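Local coordinates for thermospermine synthase (Medicago truncatula, PDB 6BQ6), which probably transfers an aminopropyl group from decarboxylated S-adenosylmethionine to spermidine, yielding the tetraamine thermospermine and methylthioadenosine, at residues B[252-255]-B[256-260]. Sequence-based numbering, arbitrary orientation.
With TER (N-(3-amino-propyl)-N-(5-aminopropyl)-1,4-diaminobutane), chain F.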
ATOM      1  N   PRO B 252      12.148  -3.504 -16.967  1.00 22.01           N
ATOM      2  CA  PRO B 252      12.135  -3.436 -15.502  1.00 21.68           C
ATOM      3  C   PRO B 252      10.934  -2.708 -14.957  1.00 22.74           C
ATOM      4  O   PRO B 252      10.329  -3.188 -14.006  1.00 22.97           O
ATOM      5  CB  PRO B 252      13.443  -2.697 -15.170  1.00 22.80           C
ATOM      6  CG  PRO B 252      14.331  -3.016 -16.286  1.00 23.64           C
ATOM      7  CD  PRO B 252      13.479  -3.181 -17.505  1.00 22.50           C
ATOM      8  N   SER B 253      10.537  -1.605 -15.584  1.00 21.81           N
ATOM      9  CA  SER B 253       9.427  -0.811 -15.069  1.00 23.07           C
ATOM     10  C   SER B 253       8.091  -1.511 -15.211  1.00 24.13           C
ATOM     11  O   SER B 253       7.138  -1.163 -14.520  1.00 24.88           O
ATOM     12  CB  SER B 253       9.336   0.546 -15.750  1.00 22.52           C
ATOM     13  OG  SER B 253       9.151   0.438 -17.128  1.00 22.06           O
ATOM     14  N   TYR B 254       8.013  -2.484 -16.112  1.00 24.57           N
ATOM     15  CA  TYR B 254       6.819  -3.291 -16.299  1.00 26.36           C
ATOM     16  C   TYR B 254       6.691  -4.445 -15.348  1.00 26.74           C
ATOM     17  O   TYR B 254       5.637  -5.120 -15.357  1.00 29.53           O
ATOM     18  CB  TYR B 254       6.792  -3.790 -17.766  1.00 27.88           C
ATOM     19  CG  TYR B 254       6.583  -2.767 -18.876  1.00 28.48           C
ATOM     20  CD1 TYR B 254       6.512  -1.381 -18.639  1.00 29.38           C
ATOM     21  CD2 TYR B 254       6.482  -3.194 -20.195  1.00 30.63           C
ATOM     22  CE1 TYR B 254       6.324  -0.490 -19.674  1.00 30.53           C
ATOM     23  CE2 TYR B 254       6.294  -2.306 -21.243  1.00 31.36           C
ATOM     24  CZ  TYR B 254       6.217  -0.955 -20.987  1.00 32.92           C
ATOM     25  OH  TYR B 254       6.036  -0.094 -22.024  1.00 33.06           O
ATOM     26  N   ALA B 255       7.723  -4.749 -14.552  1.00 25.87           N
ATOM     27  CA  ALA B 255       7.815  -5.915 -13.667  1.00 27.73           C
ATOM     28  C   ALA B 255       7.503  -7.235 -14.351  1.00 27.39           C
ATOM     29  O   ALA B 255       6.926  -8.130 -13.750  1.00 27.74           O
ATOM     30  CB  ALA B 255       6.934  -5.751 -12.395  1.00 30.83           C
ATOM     31  N   ASP B 256       7.839  -7.342 -15.645  1.00 23.19           N
ATOM     32  CA  ASP B 256       7.620  -8.568 -16.349  1.00 22.27           C
ATOM     33  C   ASP B 256       8.431  -8.558 -17.604  1.00 21.63           C
ATOM     34  O   ASP B 256       9.003  -7.521 -18.006  1.00 19.85           O
ATOM     35  CB  ASP B 256       6.141  -8.736 -16.718  1.00 22.18           C
ATOM     36  CG  ASP B 256       5.702 -10.221 -16.775  1.00 23.53           C
ATOM     37  OD1 ASP B 256       6.571 -11.137 -16.765  1.00 23.32           O
ATOM     38  OD2 ASP B 256       4.489 -10.417 -16.868  1.00 24.08           O
ATOM     39  N   ILE B 257       8.516  -9.744 -18.157  1.00 21.01           N
ATOM     40  CA  ILE B 257       8.958  -9.934 -19.518  1.00 19.72           C
ATOM     41  C   ILE B 257       7.761  -9.422 -20.362  1.00 19.00           C
ATOM     42  O   ILE B 257       6.608  -9.720 -20.054  1.00 19.76           O
ATOM     43  CB  ILE B 257       9.238 -11.408 -19.810  1.00 19.84           C
ATOM     44  CG1 ILE B 257      10.319 -11.960 -18.888  1.00 21.15           C
ATOM     45  CG2 ILE B 257       9.651 -11.602 -21.240  1.00 19.40           C
ATOM     46  CD1 ILE B 257      11.649 -11.278 -19.036  1.00 21.71           C
ATOM     47  N   TRP B 258       8.043  -8.676 -21.403  1.00 19.08           N
ATOM     48  CA  TRP B 258       7.049  -8.264 -22.366  1.00 18.35           C
ATOM     49  C   TRP B 258       7.261  -8.947 -23.724  1.00 17.72           C
ATOM     50  O   TRP B 258       8.395  -9.308 -24.092  1.00 16.68           O
ATOM     51  CB  TRP B 258       7.120  -6.729 -22.544  1.00 18.99           C
ATOM     52  CG  TRP B 258       5.796  -6.182 -22.827  1.00 19.60           C
ATOM     53  CD1 TRP B 258       5.252  -5.806 -24.053  1.00 19.67           C
ATOM     54  CD2 TRP B 258       4.750  -6.054 -21.877  1.00 20.27           C
ATOM     55  NE1 TRP B 258       3.944  -5.422 -23.865  1.00 20.52           N
ATOM     56  CE2 TRP B 258       3.600  -5.590 -22.562  1.00 20.72           C
ATOM     57  CE3 TRP B 258       4.649  -6.316 -20.504  1.00 21.47           C
ATOM     58  CZ2 TRP B 258       2.399  -5.329 -21.876  1.00 21.34           C
ATOM     59  CZ3 TRP B 258       3.417  -6.116 -19.867  1.00 23.00           C
ATOM     60  CH2 TRP B 258       2.346  -5.642 -20.550  1.00 23.23           C
ATOM     61  N   GLY B 259       6.189  -9.060 -24.508  1.00 17.50           N
ATOM     62  CA  GLY B 259       6.277  -9.753 -25.765  1.00 16.43           C
ATOM     63  C   GLY B 259       5.857  -8.940 -26.975  1.00 16.69           C
ATOM     64  O   GLY B 259       5.113  -7.960 -26.859  1.00 16.61           O
ATOM     65  N   TRP B 260       6.320  -9.432 -28.101  1.00 16.53           N
ATOM     66  CA  TRP B 260       5.954  -8.912 -29.428  1.00 17.24           C
ATOM     67  C   TRP B 260       5.899 -10.061 -30.371  1.00 17.52           C
ATOM     68  O   TRP B 260       6.489 -11.137 -30.135  1.00 17.52           O
ATOM     69  CB  TRP B 260       7.023  -7.917 -29.951  1.00 16.54           C
ATOM     70  CG  TRP B 260       7.287  -6.802 -29.009  1.00 17.18           C
ATOM     71  CD1 TRP B 260       6.670  -5.549 -28.971  1.00 17.40           C
ATOM     72  CD2 TRP B 260       8.234  -6.779 -27.944  1.00 17.02           C
ATOM     73  NE1 TRP B 260       7.165  -4.799 -27.961  1.00 18.23           N
ATOM     74  CE2 TRP B 260       8.094  -5.537 -27.273  1.00 17.19           C
ATOM     75  CE3 TRP B 260       9.168  -7.699 -27.444  1.00 17.23           C
ATOM     76  CZ2 TRP B 260       8.858  -5.210 -26.175  1.00 17.86           C
ATOM     77  CZ3 TRP B 260       9.907  -7.341 -26.362  1.00 17.56           C
ATOM     78  CH2 TRP B 260       9.734  -6.128 -25.717  1.00 17.58           C
TER
HETATM   79  N1  TER F 402      -1.928   3.078 -26.104  1.00 54.71           N
HETATM   80  C2  TER F 402      -0.537   3.085 -26.505  1.00 51.61           C
HETATM   81  C3  TER F 402       0.003   1.659 -26.532  1.00 48.87           C
HETATM   82  C4  TER F 402       0.139   1.040 -25.165  1.00 47.73           C
HETATM   83  N5  TER F 402       0.893  -0.191 -25.233  1.00 49.96           N
HETATM   84  C6  TER F 402       2.049  -0.384 -24.387  1.00 47.19           C
HETATM   85  C7  TER F 402       2.174  -1.834 -23.946  1.00 47.30           C
HETATM   86  C8  TER F 402       2.996  -1.890 -22.671  1.00 47.09           C
HETATM   87  N9  TER F 402       2.191  -1.736 -21.478  1.00 45.86           N
HETATM   88  C10 TER F 402       2.858  -1.745 -20.202  1.00 45.94           C
HETATM   89  C11 TER F 402       2.021  -2.257 -19.051  1.00 46.42           C
HETATM   90  C12 TER F 402       2.961  -2.518 -17.874  1.00 47.80           C
HETATM   91  C13 TER F 402       2.233  -2.703 -16.551  1.00 49.60           C
HETATM   92  N14 TER F 402       1.010  -3.469 -16.720  1.00 52.92           N
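The carboxylate of Asp256 curls forward over the next peptide: Ile257 N donates to Asp256 OD1 at 2.8 Å, a bent bond (133°) that meets the oxygen from above the carboxylate plane, while OD2 is hydrogen-bonded to Ser225 OG. This is the tight connection between the antiparallel strands 243-251 and 256-264 of the Rossmann-like domain, where a short 3-10 turn, closed by Ala255 N on Pro252 O (3.1 Å), delivers two pocket aromatics to the bound thermospermine. Tyr254 and Trp258 form a T-shaped pair: the tyrosine turns its edge to the indole face, with ring planes at 71° and centroids 5.1 Å apart. Tyr254 CD2 makes the closest approach, 3.6 Å from Trp258 CE3. Tyr254 CG stands anti to the carbonyl carbon, beside the backbone N (chi1 -68°), which puts the CD2 edge over the indole. Tyr254 OH on Gln78 O fixes where the phenol ends; Trp258 NE1 on Gln217 OE1, being off the side-chain axis, should also fix the indole's turn. Together the rings make a corner for the polyamine, whose C8 and C10, the carbons on either side of amine N9, lie against both. The predicted proton acceptor, Asp181, has its side chain about 7 Å from that of Tyr254. Thermospermine C8 packs 3.6 Å from Trp258 CZ2, whereas C10 sits over the centre of the phenol ring, 3.5 Å from Tyr254 CZ.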